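Local structure of delta toxin (2YGT) at residues E60-I65 / G230-A235; R88-Y93 / S219-G224; Q196-S201 / N210-Y215. The protein probably lyses host cells by forming a beta-barrel pore in their membranes, as a haemolytic toxin of the leukocidin/haemolysin type. All blocks are in the same frame, centred on the assembly; numbering follows the deposited sequence.

Contact 1 (E60-I65 / G230-A235); sequences EMTTII and GVVLTA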
# COMPACT_ATOMS: atom_id res chain seq x y z
N GLU A 60 13.34 -3.03 24.87
CA GLU A 60 11.97 -3.44 24.58
C GLU A 60 11.89 -4.42 23.41
O GLU A 60 12.91 -4.79 22.82
CB GLU A 60 11.09 -2.22 24.33
CG GLU A 60 11.65 -1.23 23.32
CD GLU A 60 10.81 0.04 23.24
OE1 GLU A 60 9.80 0.14 23.97
OE2 GLU A 60 11.16 0.93 22.44
N MET A 61 10.67 -4.85 23.09
CA MET A 61 10.43 -5.80 22.01
C MET A 61 10.03 -5.10 20.71
O MET A 61 9.24 -4.17 20.72
CB MET A 61 9.35 -6.81 22.42
CG MET A 61 9.72 -7.67 23.61
SD MET A 61 8.52 -8.98 23.91
CE MET A 61 7.04 -8.02 24.23
N THR A 62 10.59 -5.58 19.60
CA THR A 62 10.36 -4.96 18.30
C THR A 62 9.84 -5.97 17.29
O THR A 62 10.43 -7.03 17.10
CB THR A 62 11.66 -4.32 17.75
OG1 THR A 62 12.06 -3.24 18.59
CG2 THR A 62 11.44 -3.80 16.33
N THR A 63 8.74 -5.62 16.63
CA THR A 63 8.20 -6.44 15.56
C THR A 63 8.02 -5.63 14.28
O THR A 63 7.34 -4.61 14.27
CB THR A 63 6.85 -7.08 15.95
OG1 THR A 63 7.03 -7.89 17.12
CG2 THR A 63 6.34 -7.95 14.81
N ILE A 64 8.63 -6.10 13.20
CA ILE A 64 8.52 -5.44 11.91
C ILE A 64 7.41 -6.09 11.10
O ILE A 64 7.37 -7.32 10.97
CB ILE A 64 9.84 -5.53 11.12
CG1 ILE A 64 10.99 -4.95 11.94
CG2 ILE A 64 9.71 -4.79 9.79
CD1 ILE A 64 12.36 -5.19 11.34
N ILE A 65 6.50 -5.28 10.58
CA ILE A 65 5.37 -5.81 9.81
C ILE A 65 5.35 -5.33 8.36
O ILE A 65 5.31 -4.13 8.09
CB ILE A 65 4.03 -5.47 10.48
CG1 ILE A 65 3.98 -6.06 11.89
CG2 ILE A 65 2.86 -5.97 9.63
CD1 ILE A 65 2.78 -5.63 12.69
N GLY A 230 5.06 -0.78 5.12
CA GLY A 230 5.69 -1.34 6.30
C GLY A 230 5.62 -0.51 7.57
O GLY A 230 5.69 0.72 7.54
N VAL A 231 5.48 -1.20 8.71
CA VAL A 231 5.50 -0.54 10.01
C VAL A 231 6.42 -1.26 10.98
O VAL A 231 6.77 -2.42 10.79
CB VAL A 231 4.10 -0.47 10.65
CG1 VAL A 231 3.09 0.20 9.72
CG2 VAL A 231 3.64 -1.86 11.05
N VAL A 232 6.81 -0.55 12.04
CA VAL A 232 7.58 -1.15 13.11
C VAL A 232 6.83 -0.91 14.42
O VAL A 232 6.50 0.22 14.75
CB VAL A 232 8.99 -0.53 13.23
CG1 VAL A 232 9.78 -1.24 14.31
CG2 VAL A 232 9.72 -0.60 11.90
N LEU A 233 6.55 -1.99 15.14
CA LEU A 233 5.91 -1.88 16.45
C LEU A 233 6.87 -2.21 17.58
O LEU A 233 7.71 -3.10 17.46
CB LEU A 233 4.68 -2.79 16.54
CG LEU A 233 3.38 -2.35 15.86
CD1 LEU A 233 3.51 -2.42 14.36
CD2 LEU A 233 2.24 -3.24 16.33
N THR A 234 6.74 -1.48 18.69
CA THR A 234 7.45 -1.83 19.91
C THR A 234 6.45 -2.18 21.00
O THR A 234 5.28 -1.80 20.94
CB THR A 234 8.36 -0.69 20.40
OG1 THR A 234 7.57 0.48 20.67
CG2 THR A 234 9.44 -0.37 19.37
N ALA A 235 6.92 -2.91 22.00
CA ALA A 235 6.06 -3.30 23.12
C ALA A 235 6.92 -3.58 24.35
O ALA A 235 8.03 -4.11 24.22
CB ALA A 235 5.24 -4.53 22.75
O HOH W 1 6.69 0.12 23.44
O HOH W 2 9.24 2.60 21.94
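Ile65 overlaps two neighbours on the opposite strand at once. Its CD1 reaches diagonally to Leu233 CD1 at 3.7 Å, while its CB meets Val231 CG2, also at 3.7 Å. These residues share a sheet face with Met61, Thr63 and Ala235, on which Trp283 packs against Thr63 and Ala235. The other face carries Thr62, Ile64, Val232 and Thr234; there Thr62 CG2 touches Val232 CG1 at 3.7 Å, beneath Tyr128 and Ile126 of strand 121-128.

Backbone pairing is regular. Met61–Ala235, Thr63–Leu233 and Ile65–Val231 are hydrogen-bonded pairs with two bonds each, and Leu233 N meets Thr63 O at an almost straight 175°. The short strand axes run antiparallel, at 159°.

At the end of the pairing, beyond Met61, the extended Glu60 side chain brings its carboxylate obliquely alongside the Thr234 side chain. Thr234 OG1 sits between its own backbone N and carbonyl carbon (chi1 60°), which turns it to two waters. One donates to Glu60 OE1 over 3.2 Å, the other to Glu60 OE2 over 2.6 Å, and both are hydrogen-bonded to Thr234 OG1, so acid and hydroxyl are joined through solvent.

Met61 lies about 5 Å from a bound zinc ion, measured from its side chain. The arrangement is an interior antiparallel pairing, one strand in from the outermost strand 107-112, of a seven-stranded sheet, consistent with the cap beta-sandwich of the leukocidin/haemolysin fold.

Contact 2 (R88-Y93 / S219-G224); sequences RWPIKY and SLITGG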
# COMPACT_ATOMS: atom_id res chain seq x y z
N ARG A 88 -15.57 3.69 -15.56
CA ARG A 88 -15.39 3.74 -14.12
C ARG A 88 -13.98 3.29 -13.76
O ARG A 88 -13.51 2.27 -14.25
CB ARG A 88 -16.46 2.90 -13.41
CG ARG A 88 -17.86 3.45 -13.62
CD ARG A 88 -18.94 2.54 -13.07
NE ARG A 88 -18.90 2.43 -11.62
CZ ARG A 88 -19.95 2.15 -10.86
NH1 ARG A 88 -21.14 1.96 -11.42
NH2 ARG A 88 -19.82 2.06 -9.55
N TRP A 89 -13.31 4.07 -12.91
CA TRP A 89 -11.90 3.84 -12.62
C TRP A 89 -11.54 4.23 -11.18
O TRP A 89 -12.23 5.05 -10.57
CB TRP A 89 -11.02 4.60 -13.62
CG TRP A 89 -11.14 6.10 -13.51
CD1 TRP A 89 -12.22 6.86 -13.85
CD2 TRP A 89 -10.15 7.00 -13.01
NE1 TRP A 89 -11.96 8.19 -13.59
CE2 TRP A 89 -10.69 8.30 -13.08
CE3 TRP A 89 -8.85 6.84 -12.52
CZ2 TRP A 89 -9.99 9.43 -12.67
CZ3 TRP A 89 -8.15 7.97 -12.11
CH2 TRP A 89 -8.72 9.25 -12.19
N PRO A 90 -10.46 3.65 -10.64
CA PRO A 90 -10.05 3.94 -9.26
C PRO A 90 -9.15 5.17 -9.19
O PRO A 90 -7.95 5.06 -9.41
CB PRO A 90 -9.22 2.70 -8.88
CG PRO A 90 -9.08 1.87 -10.15
CD PRO A 90 -9.52 2.73 -11.29
N ILE A 91 -9.72 6.33 -8.90
CA ILE A 91 -8.91 7.52 -8.74
C ILE A 91 -8.00 7.40 -7.51
O ILE A 91 -6.87 7.91 -7.52
CB ILE A 91 -9.77 8.79 -8.64
CG1 ILE A 91 -8.87 10.03 -8.60
CG2 ILE A 91 -10.67 8.74 -7.41
CD1 ILE A 91 -9.61 11.32 -8.86
N LYS A 92 -8.47 6.72 -6.47
CA LYS A 92 -7.72 6.65 -5.22
C LYS A 92 -7.81 5.31 -4.49
O LYS A 92 -8.88 4.72 -4.36
CB LYS A 92 -8.15 7.77 -4.27
CG LYS A 92 -7.15 8.05 -3.17
CD LYS A 92 -7.79 8.70 -1.96
CE LYS A 92 -8.35 10.07 -2.28
NZ LYS A 92 -8.61 10.84 -1.04
N TYR A 93 -6.66 4.84 -4.01
CA TYR A 93 -6.57 3.68 -3.13
C TYR A 93 -6.08 4.16 -1.77
O TYR A 93 -5.16 4.98 -1.69
CB TYR A 93 -5.57 2.66 -3.67
CG TYR A 93 -5.94 1.98 -4.97
CD1 TYR A 93 -6.78 0.87 -4.98
CD2 TYR A 93 -5.42 2.43 -6.18
CE1 TYR A 93 -7.10 0.24 -6.17
CE2 TYR A 93 -5.74 1.81 -7.36
CZ TYR A 93 -6.57 0.71 -7.35
OH TYR A 93 -6.89 0.09 -8.54
N SER A 219 -1.37 -0.11 -14.70
CA SER A 219 -1.88 -1.41 -14.28
C SER A 219 -2.80 -1.26 -13.06
O SER A 219 -3.59 -2.15 -12.75
CB SER A 219 -0.74 -2.37 -13.97
OG SER A 219 0.19 -1.79 -13.08
N LEU A 220 -2.70 -0.12 -12.38
CA LEU A 220 -3.58 0.18 -11.27
C LEU A 220 -5.02 0.40 -11.75
O LEU A 220 -5.96 0.29 -10.96
CB LEU A 220 -3.08 1.41 -10.50
CG LEU A 220 -2.09 1.13 -9.37
CD1 LEU A 220 -0.86 0.39 -9.88
CD2 LEU A 220 -1.69 2.42 -8.67
N ILE A 221 -5.17 0.71 -13.03
CA ILE A 221 -6.50 0.93 -13.60
C ILE A 221 -7.04 -0.32 -14.30
O ILE A 221 -8.23 -0.62 -14.19
CB ILE A 221 -6.50 2.12 -14.59
CG1 ILE A 221 -6.34 3.44 -13.83
CG2 ILE A 221 -7.77 2.13 -15.41
CD1 ILE A 221 -6.23 4.66 -14.73
N THR A 222 -6.17 -1.04 -15.00
CA THR A 222 -6.60 -2.22 -15.74
C THR A 222 -6.74 -3.45 -14.84
O THR A 222 -7.61 -4.29 -15.06
CB THR A 222 -5.64 -2.55 -16.90
OG1 THR A 222 -4.31 -2.70 -16.41
CG2 THR A 222 -5.67 -1.45 -17.96
N GLY A 223 -5.88 -3.55 -13.83
CA GLY A 223 -5.88 -4.70 -12.94
C GLY A 223 -6.23 -4.36 -11.51
O GLY A 223 -7.25 -4.82 -10.98
N GLY A 224 -5.39 -3.55 -10.88
CA GLY A 224 -5.58 -3.17 -9.49
C GLY A 224 -4.28 -2.74 -8.84
O GLY A 224 -3.22 -2.78 -9.46
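The Tyr93 ring presents its edge to the short helix 219-222: Leu220 O lies in the ring plane, 2.6 Å from Tyr93 OH, and Phe225 meets the same ring with planes about 40° apart. On the Trp89 indole, one face carries Ile91 N, 3.7 Å above the plane and displaced to the rim. Phe177 and Phe198 both pack edge-to-face with this indole, and Ile221 CD1 approaches its CE3 obliquely at 4.1 Å.

The phenol-to-carbonyl bond is the polar centre of the contact. Tyr93 OH donates to Leu220 O in the carbonyl plane, with a C=O...donor angle of 151°, so the buried hydroxyl and the helix carbonyl satisfy each other. Pro90 CG rests on the same oxygen at 3.6 Å, and Tyr93 CE2 touches Leu220 CB at 4.1 Å. The Pro90 ring also meets Ile221, CD to CG1, at 4.1 Å.

Trp89 CG stands between its backbone N and carbonyl carbon (chi1 66°), which carries the six-membered ring to the end of Ile221; at the other end of the indole, NE1 is bonded to Asn267 OD1.

The helix is a single turn. Ser219 O accepts from both Gly223 N and Gly224 N, and Gly224 then leaves helical geometry with a positive phi, its CA 3.6 Å from Tyr93 OH.

The strand turns a corner at Ile91, and Pro90 and Tyr93, on either side of it in sequence, both point at the helix. Ile91 and Lys92 together pair with the single residue Glu251 of strand 241-259. The arrangement is thus a classic beta bulge in strand 84-99, with the short helix leading into strand 224-235 packed beside it, probably near the rim region of the leukocidin/haemolysin fold and remote from the zinc sites.

Contact 3 (Q196-S201 / N210-Y215); sequences QMFMRS and NFTPDY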
# COMPACT_ATOMS: atom_id res chain seq x y z
N GLN A 196 -9.49 15.38 -21.16
CA GLN A 196 -9.11 14.36 -22.13
C GLN A 196 -8.18 13.29 -21.58
O GLN A 196 -7.51 12.58 -22.34
CB GLN A 196 -8.45 15.01 -23.35
CG GLN A 196 -9.13 16.27 -23.86
CD GLN A 196 -8.21 17.10 -24.74
OE1 GLN A 196 -7.89 16.72 -25.86
NE2 GLN A 196 -7.79 18.26 -24.23
N MET A 197 -8.13 13.15 -20.26
CA MET A 197 -7.16 12.26 -19.64
C MET A 197 -7.23 10.81 -20.13
O MET A 197 -6.20 10.17 -20.32
CB MET A 197 -7.20 12.35 -18.10
CG MET A 197 -8.48 11.86 -17.46
SD MET A 197 -8.54 12.31 -15.70
CE MET A 197 -6.96 11.68 -15.15
N PHE A 198 -8.44 10.29 -20.33
CA PHE A 198 -8.59 8.91 -20.80
C PHE A 198 -9.28 8.81 -22.16
O PHE A 198 -9.81 7.77 -22.54
CB PHE A 198 -9.33 8.06 -19.76
CG PHE A 198 -8.63 7.98 -18.43
CD1 PHE A 198 -7.31 7.60 -18.36
CD2 PHE A 198 -9.31 8.29 -17.26
CE1 PHE A 198 -6.66 7.53 -17.14
CE2 PHE A 198 -8.66 8.22 -16.04
CZ PHE A 198 -7.33 7.84 -15.98
N MET A 199 -9.24 9.91 -22.91
CA MET A 199 -9.83 9.98 -24.24
C MET A 199 -8.83 9.53 -25.31
O MET A 199 -7.78 10.14 -25.50
CB MET A 199 -10.33 11.40 -24.51
CG MET A 199 -11.13 11.57 -25.79
SD MET A 199 -11.40 13.31 -26.18
CE MET A 199 -12.27 13.86 -24.72
N ARG A 200 -9.16 8.45 -26.02
CA ARG A 200 -8.26 7.90 -27.03
C ARG A 200 -8.13 8.81 -28.25
O ARG A 200 -7.05 8.93 -28.84
CB ARG A 200 -8.72 6.51 -27.47
CG ARG A 200 -7.76 5.82 -28.42
CD ARG A 200 -8.18 4.38 -28.69
NE ARG A 200 -7.03 3.54 -29.01
CZ ARG A 200 -6.65 3.22 -30.25
NH1 ARG A 200 -7.33 3.67 -31.29
NH2 ARG A 200 -5.59 2.45 -30.43
N SER A 201 -9.23 9.46 -28.63
CA SER A 201 -9.22 10.36 -29.77
C SER A 201 -10.37 11.35 -29.67
O SER A 201 -11.32 11.14 -28.91
CB SER A 201 -9.31 9.58 -31.08
OG SER A 201 -10.64 9.19 -31.35
N ASN A 210 -13.55 4.32 -27.36
CA ASN A 210 -12.68 5.48 -27.41
C ASN A 210 -11.95 5.82 -26.10
O ASN A 210 -11.49 6.94 -25.91
CB ASN A 210 -13.45 6.70 -27.91
CG ASN A 210 -12.55 7.82 -28.33
OD1 ASN A 210 -11.52 7.60 -28.98
ND2 ASN A 210 -12.92 9.04 -27.97
N PHE A 211 -11.85 4.84 -25.20
CA PHE A 211 -11.05 5.04 -24.00
C PHE A 211 -9.61 4.56 -24.22
O PHE A 211 -9.37 3.63 -24.99
CB PHE A 211 -11.67 4.31 -22.80
CG PHE A 211 -12.99 4.89 -22.36
CD1 PHE A 211 -13.08 6.20 -21.94
CD2 PHE A 211 -14.13 4.11 -22.37
CE1 PHE A 211 -14.29 6.73 -21.53
CE2 PHE A 211 -15.35 4.63 -21.96
CZ PHE A 211 -15.43 5.94 -21.55
N THR A 212 -8.67 5.23 -23.57
CA THR A 212 -7.26 4.86 -23.67
C THR A 212 -7.10 3.34 -23.62
O THR A 212 -7.53 2.70 -22.66
CB THR A 212 -6.44 5.48 -22.53
OG1 THR A 212 -6.49 6.91 -22.64
CG2 THR A 212 -4.99 5.03 -22.60
N PRO A 213 -6.48 2.77 -24.66
CA PRO A 213 -6.26 1.32 -24.74
C PRO A 213 -5.55 0.79 -23.50
O PRO A 213 -4.78 1.53 -22.88
CB PRO A 213 -5.35 1.18 -25.97
CG PRO A 213 -4.80 2.57 -26.19
CD PRO A 213 -5.94 3.45 -25.84
N ASP A 214 -5.80 -0.46 -23.15
CA ASP A 214 -5.24 -1.03 -21.93
C ASP A 214 -3.71 -0.94 -21.85
O ASP A 214 -3.16 -0.70 -20.78
CB ASP A 214 -5.70 -2.47 -21.73
CG ASP A 214 -7.08 -2.55 -21.11
OD1 ASP A 214 -7.83 -1.56 -21.19
OD2 ASP A 214 -7.42 -3.61 -20.53
N TYR A 215 -3.04 -1.12 -22.98
CA TYR A 215 -1.58 -1.10 -22.98
C TYR A 215 -1.00 0.29 -22.67
O TYR A 215 0.19 0.43 -22.43
CB TYR A 215 -1.00 -1.67 -24.28
CG TYR A 215 -1.12 -0.79 -25.51
CD1 TYR A 215 -2.28 -0.79 -26.28
CD2 TYR A 215 -0.06 0.02 -25.92
CE1 TYR A 215 -2.39 0.01 -27.41
CE2 TYR A 215 -0.16 0.82 -27.04
CZ TYR A 215 -1.33 0.81 -27.78
OH TYR A 215 -1.43 1.60 -28.90
O HOH W 3 -4.45 8.08 -21.05
O HOH W 4 -5.23 7.99 -24.60
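Asn210 and Ser201 pair through both ends of the Asn210 amide. Its ND2 donates to Ser201 O over 2.8 Å, nearly straight at 172° and only 4° out of the amide plane, while Ser201 OG donates to Asn210 OD1 over 3.0 Å from above the carbonyl plane. With CG anti to the backbone N (chi1 -165°), the Asn210 side chain reaches across to the other loop segment, and two bonds fix the rotation of its amide.

Backbone bonds carry the pairing onward. Arg200 N donates to Asn210 O over 2.8 Å, and Thr212 N donates to Phe198 O over 3.0 Å, from well above that carbonyl plane. Phe198 O also takes a CA-H...O contact from Phe211, whose ring has this oxygen at its edge.

Thr212 OG1 is served by solvent: one water joins it to Met197 O, at 2.8 Å from each, and a second lies 2.6 Å from OG1 with a weak link to Met199 O. Arg200 lays its aliphatic chain and guanidinium edge against Pro213, crossing it at about a right angle, with NE 3.4 Å from Pro213 CD.

Between residues lacking regular strand structure, this chemistry implies that the two loop segments are held in place by matched backbone and amide hydrogen bonds, supplemented by water, rather than by ion pairing across them.

In the fold
Contacts 2 and 3 are neighbours, with centres 14 Å apart, and share an aromatic interface: Phe198 of contact 3 meets Trp89 of contact 2 (CE2 to CD2, 3.6 Å) and packs its CZ on Ile221 CD1 at 3.6 Å. Contact 1 lies across the chain's centre from both, its centre about 31 Å from that of contact 2 and 44 Å from that of contact 3. Helix 219-222 is followed directly by strand 224-235, linking contact 2 to contact 1. Only contact 1 approaches metal sites: the Met61 side chain is about 6 Å from that of Asp54, which binds zinc with His286, and Val232's about 4 Å from that of Asp110, a second-site ligand whose zinc is not bound to this chain.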